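Local coordinates for extracellular solute-binding protein, family 1 (Bifidobacterium longum subsp. infantis ATCC 15697, PDB 3QUF), which probably binds a solute outside the cell and delivers it to a membrane transporter, as do other family 1 solute-binding proteins, at residues A[87-90]-A[96-99]; A[210-215]-A[366-371]. All blocks are in the same frame, centred on the assembly; numbering follows the deposited sequence.

Contact 1. Residues A[87-90]-A[96-99]; sequences FNLT and DVMK. With ACY (acetic acid), chain E.
Beside the place where Leu89 meets Val97, the shortest polar bond belongs to the helix backbone: Asp96 N donates to OXT of a bound acetic acid at 3.0 Å (N-H...O angle 167°). The acid, probably from the crystallisation liquor, sits at the N-terminal turn of helix 94-100, where main-chain N-H groups suit an anion. Asp96 OD2 is 3.4 Å from the same OXT, a proximity and not a bond, which may favour a proton on one carboxyl group.

Between helix and strand 86-89 the contact is wholly apolar and buried, an example of a helix packing against the strand that leads into it. Leu89 and Val97 share the centre of it, and Leu89 splits its fork. Its CD2 presses on Val97 CG1 at 3.5 Å, whereas CD1 approaches CG of Met98, a selenomethionine, at 4.2 Å, the side chains crossing at about a right angle. Val97 CG1 points away from its own backbone N (chi1 178°), which also carries it to Phe87 CE1, 3.8 Å off and oblique to the ring. Tyr70, Leu74 and Leu78 of helix 67-79 also touch Phe87. With no hydrogen bond between strand and helix, their fit rests on the shape of apolar groups, methyls against methyl, ring carbon and methylene; directional bonds go to outside partners, Ala304 and Gly302 for the strand and Gln125 for the helix.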
ATOM      1  N   PHE A  87       6.063  17.742   8.127  1.00 10.20           N
ATOM      2  CA  PHE A  87       6.509  17.146   6.881  1.00 10.13           C
ATOM      3  C   PHE A  87       5.979  15.708   6.771  1.00 11.47           C
ATOM      4  O   PHE A  87       5.360  15.176   7.712  1.00 12.22           O
ATOM      5  CB  PHE A  87       8.023  17.240   6.721  1.00 10.67           C
ATOM      6  CG  PHE A  87       8.773  16.667   7.863  1.00 10.16           C
ATOM      7  CD1 PHE A  87       9.041  15.316   7.929  1.00 12.66           C
ATOM      8  CD2 PHE A  87       9.156  17.494   8.930  1.00 11.71           C
ATOM      9  CE1 PHE A  87       9.710  14.784   9.053  1.00 13.89           C
ATOM     10  CE2 PHE A  87       9.829  16.959  10.024  1.00 13.11           C
ATOM     11  CZ  PHE A  87      10.071  15.606  10.080  1.00 12.70           C
ATOM     12  N   ASN A  88       6.270  15.052   5.658  1.00 10.72           N
ATOM     13  CA  ASN A  88       5.793  13.696   5.450  1.00 10.43           C
ATOM     14  C   ASN A  88       6.875  12.654   5.415  1.00 11.51           C
ATOM     15  O   ASN A  88       7.945  12.871   4.842  1.00 12.18           O
ATOM     16  CB  ASN A  88       5.005  13.637   4.124  1.00 10.96           C
ATOM     17  CG  ASN A  88       3.695  14.382   4.176  1.00 10.98           C
ATOM     18  OD1 ASN A  88       3.492  15.380   3.490  1.00 13.31           O
ATOM     19  ND2 ASN A  88       2.754  13.909   5.059  1.00 12.34           N
ATOM     20  N   LEU A  89       6.582  11.514   6.048  1.00 12.05           N
ATOM     21  CA  LEU A  89       7.375  10.320   5.950  1.00 11.60           C
ATOM     22  C   LEU A  89       6.720   9.466   4.878  1.00 13.06           C
ATOM     23  O   LEU A  89       5.584   9.018   5.019  1.00 12.96           O
ATOM     24  CB  LEU A  89       7.405   9.578   7.270  1.00 10.87           C
ATOM     25  CG  LEU A  89       8.008  10.352   8.454  1.00 12.72           C
ATOM     26  CD1 LEU A  89       7.913   9.519   9.724  1.00 12.91           C
ATOM     27  CD2 LEU A  89       9.442  10.756   8.211  1.00 13.86           C
ATOM     28  N   THR A  90       7.431   9.306   3.784  1.00 12.56           N
ATOM     29  CA  THR A  90       6.919   8.567   2.652  1.00 13.92           C
ATOM     30  C   THR A  90       7.534   7.179   2.631  1.00 14.06           C
ATOM     31  O   THR A  90       8.444   6.883   3.408  1.00 12.23           O
ATOM     32  CB  THR A  90       7.227   9.253   1.352  1.00 14.85           C
ATOM     33  OG1 THR A  90       8.618   9.091   0.981  1.00 14.65           O
ATOM     34  CG2 THR A  90       6.872  10.769   1.434  1.00 15.31           C
ATOM     35  N   ASP A  96      15.184   6.783   6.472  1.00 13.07           N
ATOM     36  CA  ASP A  96      16.243   7.792   6.399  1.00 15.02           C
ATOM     37  C   ASP A  96      15.934   8.981   7.297  1.00 13.81           C
ATOM     38  O   ASP A  96      16.792   9.428   8.042  1.00 13.46           O
ATOM     39  CB  ASP A  96      16.477   8.263   4.961  1.00 16.56           C
ATOM     40  CG  ASP A  96      17.142   7.193   4.077  1.00 24.34           C
ATOM     41  OD1 ASP A  96      17.926   6.370   4.596  1.00 25.15           O
ATOM     42  OD2 ASP A  96      16.864   7.212   2.859  1.00 30.36           O
ATOM     43  N   VAL A  97      14.698   9.475   7.244  1.00 11.17           N
ATOM     44  CA  VAL A  97      14.308  10.588   8.119  1.00 10.97           C
ATOM     45  C   VAL A  97      14.318  10.175   9.594  1.00  9.70           C
ATOM     46  O   VAL A  97      14.865  10.903  10.416  1.00 11.35           O
ATOM     47  CB  VAL A  97      12.974  11.180   7.721  1.00 10.59           C
ATOM     48  CG1 VAL A  97      12.579  12.300   8.688  1.00 13.20           C
ATOM     49  CG2 VAL A  97      13.138  11.767   6.323  1.00 13.42           C
HETATM   50  N   MSE A  98      13.689   9.050   9.923  1.00 10.89           N
HETATM   51  CA  MSE A  98      13.651   8.636  11.323  1.00 11.02           C
HETATM   52  C   MSE A  98      15.061   8.456  11.873  1.00 12.00           C
HETATM   53  O   MSE A  98      15.342   8.860  13.007  1.00 10.69           O
HETATM   54  CB  MSE A  98      12.788   7.387  11.495  1.00 10.10           C
HETATM   55  CG  MSE A  98      11.311   7.647  11.310  1.00 10.82           C
HETATM   56 SE   MSE A  98      10.215   6.119  11.768  0.90 12.34          SE
HETATM   57  CE  MSE A  98      10.775   4.862  10.392  1.00 10.77           C
ATOM     58  N   LYS A  99      15.957   7.856  11.100  1.00 12.27           N
ATOM     59  CA  LYS A  99      17.332   7.557  11.563  0.50 12.67           C
ATOM     60  C   LYS A  99      18.122   8.829  11.832  1.00 12.60           C
ATOM     61  O   LYS A  99      19.079   8.836  12.587  1.00 11.93           O
ATOM     62  CB  LYS A  99      18.102   6.746  10.498  0.50 13.37           C
ATOM     63  CG  LYS A  99      17.728   5.269  10.406  0.50 16.60           C
ATOM     64  CD  LYS A  99      18.139   4.672   9.033  0.50 20.23           C
ATOM     65  CE  LYS A  99      18.150   3.135   8.992  0.50 23.39           C
ATOM     66  NZ  LYS A  99      19.454   2.517   9.411  0.50 21.94           N
TER
HETATM   67  C   ACY E 424      13.879   4.655   3.256  1.00 28.78           C
HETATM   68  O   ACY E 424      14.807   4.256   2.495  1.00 31.07           O
HETATM   69  OXT ACY E 424      13.976   5.704   3.932  1.00 24.68           O
HETATM   70  CH3 ACY E 424      12.663   3.768   3.333  1.00 29.56           C

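Contact 2. Residues A[210-215]-A[366-371]; sequences DIWSGK and KFYWVN
The backbones of 210-215 and 366-371 stay well apart, the nearest CA atoms being those of Trp212 and Asn371 at 10.4 Å. Helix 209-212 ends in a Schellman motif, in which Gly214 takes a positive phi of 84° and its N bonds to Ile211 O at 3.1 Å, while Lys215 N reaches back weakly to Asp210 O. Trp212, in the last turn of this helix, bridges the gap to the end of strand 367-368 and the residues just after it.

The far end of its indole makes all the contacts across. Asn371 O lies 4.2 Å from CZ2, oblique to the ring, and is hydrogen-bonded to Arg94. Tyr368 OH is a looser neighbour of CZ2; its polar partner is Asp208 OD2, just before the helix. The indole's own N-H is taken up by Asp206 OD1, a bond that helps to fix how the ring is turned. Trp408 of helix 397-408 meets the same ring with planes at about 40°, and Val370 also touches Leu194 of helix 188-199, so three helices converge on the residues leaving the sheet. The direct meeting of the two segments is van der Waals in kind. Its closest approach is made by one methyl: Val370 CG1, anti to its main-chain nitrogen (chi1 -178°), abuts the indole edge near the ring plane, 3.9 Å from CH2 and 4.1 Å from CZ2.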
ATOM      1  N   ASP A 210      10.416 -10.025  10.298  1.00 17.20           N
ATOM      2  CA  ASP A 210      11.480 -11.029  10.612  1.00 18.94           C
ATOM      3  C   ASP A 210      12.654 -10.850   9.641  1.00 18.51           C
ATOM      4  O   ASP A 210      13.823 -10.938  10.055  1.00 19.46           O
ATOM      5  CB  ASP A 210      10.997 -12.489  10.536  1.00 19.40           C
ATOM      6  CG  ASP A 210      10.094 -12.894  11.713  1.00 24.18           C
ATOM      7  OD1 ASP A 210      10.070 -12.153  12.712  1.00 26.10           O
ATOM      8  OD2 ASP A 210       9.435 -13.961  11.639  1.00 26.67           O
ATOM      9  N   ILE A 211      12.356 -10.596   8.368  1.00 17.52           N
ATOM     10  CA  ILE A 211      13.423 -10.298   7.408  1.00 17.66           C
ATOM     11  C   ILE A 211      14.100  -8.974   7.741  1.00 17.86           C
ATOM     12  O   ILE A 211      15.342  -8.897   7.797  1.00 18.32           O
ATOM     13  CB  ILE A 211      12.942 -10.371   5.954  1.00 16.94           C
ATOM     14  CG1 ILE A 211      12.543 -11.809   5.629  1.00 18.43           C
ATOM     15  CG2 ILE A 211      14.040  -9.891   4.966  1.00 17.46           C
ATOM     16  CD1 ILE A 211      11.791 -11.973   4.299  1.00 18.41           C
ATOM     17  N   TRP A 212      13.328  -7.938   8.011  1.00 16.56           N
ATOM     18  CA  TRP A 212      13.930  -6.620   8.236  1.00 17.40           C
ATOM     19  C   TRP A 212      14.839  -6.657   9.459  1.00 19.74           C
ATOM     20  O   TRP A 212      15.888  -6.025   9.473  1.00 19.50           O
ATOM     21  CB  TRP A 212      12.895  -5.534   8.424  1.00 16.56           C
ATOM     22  CG  TRP A 212      11.742  -5.458   7.477  1.00 14.58           C
ATOM     23  CD1 TRP A 212      10.532  -5.043   7.787  1.00 15.30           C
ATOM     24  CD2 TRP A 212      11.736  -5.694   6.041  1.00 13.53           C
ATOM     25  NE1 TRP A 212       9.717  -5.041   6.696  1.00 15.94           N
ATOM     26  CE2 TRP A 212      10.442  -5.436   5.601  1.00 13.08           C
ATOM     27  CE3 TRP A 212      12.696  -6.128   5.117  1.00 14.94           C
ATOM     28  CZ2 TRP A 212      10.053  -5.549   4.251  1.00 14.10           C
ATOM     29  CZ3 TRP A 212      12.296  -6.271   3.780  1.00 16.29           C
ATOM     30  CH2 TRP A 212      10.997  -5.962   3.374  1.00 15.13           C
ATOM     31  N   SER A 213      14.445  -7.429  10.466  1.00 21.37           N
ATOM     32  CA  SER A 213      15.199  -7.471  11.725  1.00 23.88           C
ATOM     33  C   SER A 213      16.337  -8.489  11.719  1.00 25.39           C
ATOM     34  O   SER A 213      17.076  -8.573  12.705  1.00 26.24           O
ATOM     35  CB  SER A 213      14.251  -7.773  12.878  1.00 24.56           C
ATOM     36  OG  SER A 213      13.754  -9.072  12.746  1.00 27.40           O
ATOM     37  N   GLY A 214      16.489  -9.252  10.633  1.00 24.12           N
ATOM     38  CA  GLY A 214      17.564 -10.230  10.482  1.00 26.30           C
ATOM     39  C   GLY A 214      17.265 -11.577  11.110  1.00 27.31           C
ATOM     40  O   GLY A 214      18.123 -12.472  11.111  1.00 29.53           O
ATOM     41  N   LYS A 215      16.054 -11.742  11.636  1.00 25.93           N
ATOM     42  CA  LYS A 215      15.643 -13.007  12.272  1.00 27.43           C
ATOM     43  C   LYS A 215      15.260 -14.077  11.245  1.00 26.60           C
ATOM     44  O   LYS A 215      15.175 -15.277  11.570  1.00 28.49           O
ATOM     45  CB  LYS A 215      14.463 -12.768  13.225  1.00 28.29           C
ATOM     46  CG  LYS A 215      14.700 -11.729  14.339  1.00 32.29           C
ATOM     47  CD  LYS A 215      15.354 -12.354  15.525  1.00 37.72           C
ATOM     48  CE  LYS A 215      15.707 -11.337  16.584  1.00 39.41           C
ATOM     49  NZ  LYS A 215      16.334 -12.063  17.713  1.00 44.25           N
ATOM     50  N   LYS A 366      -6.407  -6.570   7.328  1.00 14.22           N
ATOM     51  CA  LYS A 366      -5.872  -7.616   6.470  1.00 13.48           C
ATOM     52  C   LYS A 366      -5.437  -7.035   5.104  1.00 13.08           C
ATOM     53  O   LYS A 366      -5.831  -7.543   4.068  1.00 13.60           O
ATOM     54  CB  LYS A 366      -6.904  -8.711   6.265  1.00 15.27           C
ATOM     55  CG  LYS A 366      -7.303  -9.421   7.548  1.00 16.20           C
ATOM     56  CD  LYS A 366      -8.133 -10.685   7.321  1.00 20.68           C
ATOM     57  CE  LYS A 366      -7.206 -11.954   7.086  1.00 24.93           C
ATOM     58  NZ  LYS A 366      -7.855 -13.254   6.465  1.00 21.33           N
ATOM     59  N   PHE A 367      -4.661  -5.970   5.143  1.00 11.92           N
ATOM     60  CA  PHE A 367      -4.071  -5.376   3.965  1.00 11.93           C
ATOM     61  C   PHE A 367      -2.564  -5.254   4.175  1.00 12.43           C
ATOM     62  O   PHE A 367      -2.089  -5.021   5.302  1.00 12.06           O
ATOM     63  CB  PHE A 367      -4.693  -4.011   3.637  1.00 12.36           C
ATOM     64  CG  PHE A 367      -4.516  -2.956   4.725  1.00 11.48           C
ATOM     65  CD1 PHE A 367      -5.447  -2.831   5.740  1.00 11.57           C
ATOM     66  CD2 PHE A 367      -3.470  -2.048   4.657  1.00 15.15           C
ATOM     67  CE1 PHE A 367      -5.300  -1.871   6.716  1.00 14.63           C
ATOM     68  CE2 PHE A 367      -3.309  -1.072   5.634  1.00 15.53           C
ATOM     69  CZ  PHE A 367      -4.245  -0.979   6.650  1.00 13.57           C
ATOM     70  N   TYR A 368      -1.808  -5.376   3.093  1.00 11.21           N
ATOM     71  CA  TYR A 368      -0.363  -5.348   3.182  1.00 11.29           C
ATOM     72  C   TYR A 368       0.244  -4.959   1.840  1.00 11.47           C
ATOM     73  O   TYR A 368      -0.349  -5.200   0.808  1.00 11.66           O
ATOM     74  CB  TYR A 368       0.184  -6.720   3.628  1.00 12.17           C
ATOM     75  CG  TYR A 368       1.672  -6.747   3.823  1.00 10.97           C
ATOM     76  CD1 TYR A 368       2.264  -5.955   4.792  1.00 11.91           C
ATOM     77  CD2 TYR A 368       2.516  -7.512   2.987  1.00 10.64           C
ATOM     78  CE1 TYR A 368       3.628  -5.942   4.998  1.00 12.36           C
ATOM     79  CE2 TYR A 368       3.849  -7.563   3.214  1.00 10.18           C
ATOM     80  CZ  TYR A 368       4.424  -6.736   4.212  1.00 10.65           C
ATOM     81  OH  TYR A 368       5.767  -6.705   4.437  1.00 13.61           O
ATOM     82  N   TRP A 369       1.432  -4.382   1.908  1.00 11.67           N
ATOM     83  CA  TRP A 369       2.291  -4.141   0.769  1.00 11.62           C
ATOM     84  C   TRP A 369       3.736  -4.255   1.273  1.00 11.69           C
ATOM     85  O   TRP A 369       4.010  -3.947   2.430  1.00 12.06           O
ATOM     86  CB  TRP A 369       2.015  -2.743   0.174  1.00 13.00           C
ATOM     87  CG  TRP A 369       2.624  -2.588  -1.192  1.00 12.87           C
ATOM     88  CD1 TRP A 369       3.681  -1.787  -1.544  1.00 15.46           C
ATOM     89  CD2 TRP A 369       2.201  -3.247  -2.389  1.00 13.75           C
ATOM     90  NE1 TRP A 369       3.950  -1.922  -2.890  1.00 16.42           N
ATOM     91  CE2 TRP A 369       3.060  -2.827  -3.424  1.00 14.28           C
ATOM     92  CE3 TRP A 369       1.201  -4.188  -2.680  1.00 13.47           C
ATOM     93  CZ2 TRP A 369       2.930  -3.290  -4.726  1.00 17.86           C
ATOM     94  CZ3 TRP A 369       1.079  -4.638  -3.956  1.00 16.39           C
ATOM     95  CH2 TRP A 369       1.947  -4.192  -4.972  1.00 18.54           C
ATOM     96  N   VAL A 370       4.650  -4.724   0.427  1.00 11.94           N
ATOM     97  CA  VAL A 370       6.063  -4.814   0.826  1.00 11.24           C
ATOM     98  C   VAL A 370       6.698  -3.411   0.750  1.00 12.57           C
ATOM     99  O   VAL A 370       7.007  -2.913  -0.346  1.00 14.66           O
ATOM    100  CB  VAL A 370       6.857  -5.806  -0.005  1.00 12.45           C
ATOM    101  CG1 VAL A 370       8.317  -5.880   0.502  1.00 11.18           C
ATOM    102  CG2 VAL A 370       6.250  -7.270   0.117  1.00 12.91           C
ATOM    103  N   ASN A 371       6.885  -2.796   1.902  1.00 13.27           N
ATOM    104  CA  ASN A 371       7.425  -1.431   2.006  1.00 13.98           C
ATOM    105  C   ASN A 371       8.843  -1.548   2.561  1.00 14.43           C
ATOM    106  O   ASN A 371       9.089  -1.485   3.782  1.00 14.21           O
ATOM    107  CB  ASN A 371       6.499  -0.541   2.864  1.00 14.47           C
ATOM    108  CG  ASN A 371       5.215  -0.175   2.159  1.00 15.93           C
ATOM    109  OD1 ASN A 371       4.092  -0.406   2.669  1.00 18.62           O
ATOM    110  ND2 ASN A 371       5.356   0.383   1.008  1.00 13.98           N
TER

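Overall arrangement
Strand 295-305 is the common element behind both contacts: strand 86-89 of contact 1 pairs with it antiparallel, and strand 367-368 of contact 2 pairs with it in parallel. The contacts follow one another along the chain, with centres 18 Å apart and nearest atoms about 7 Å apart, and do not touch. Arg94 nevertheless relates them, since it begins the helix that supplies 96-99 and is hydrogen-bonded to the backbone oxygen of Asn371 in 366-371. Solute-binding proteins of this family commonly have two lobes round a cleft, but neither contact contains a transported solute; the acetic acid beside contact 1 does not identify the natural ligand.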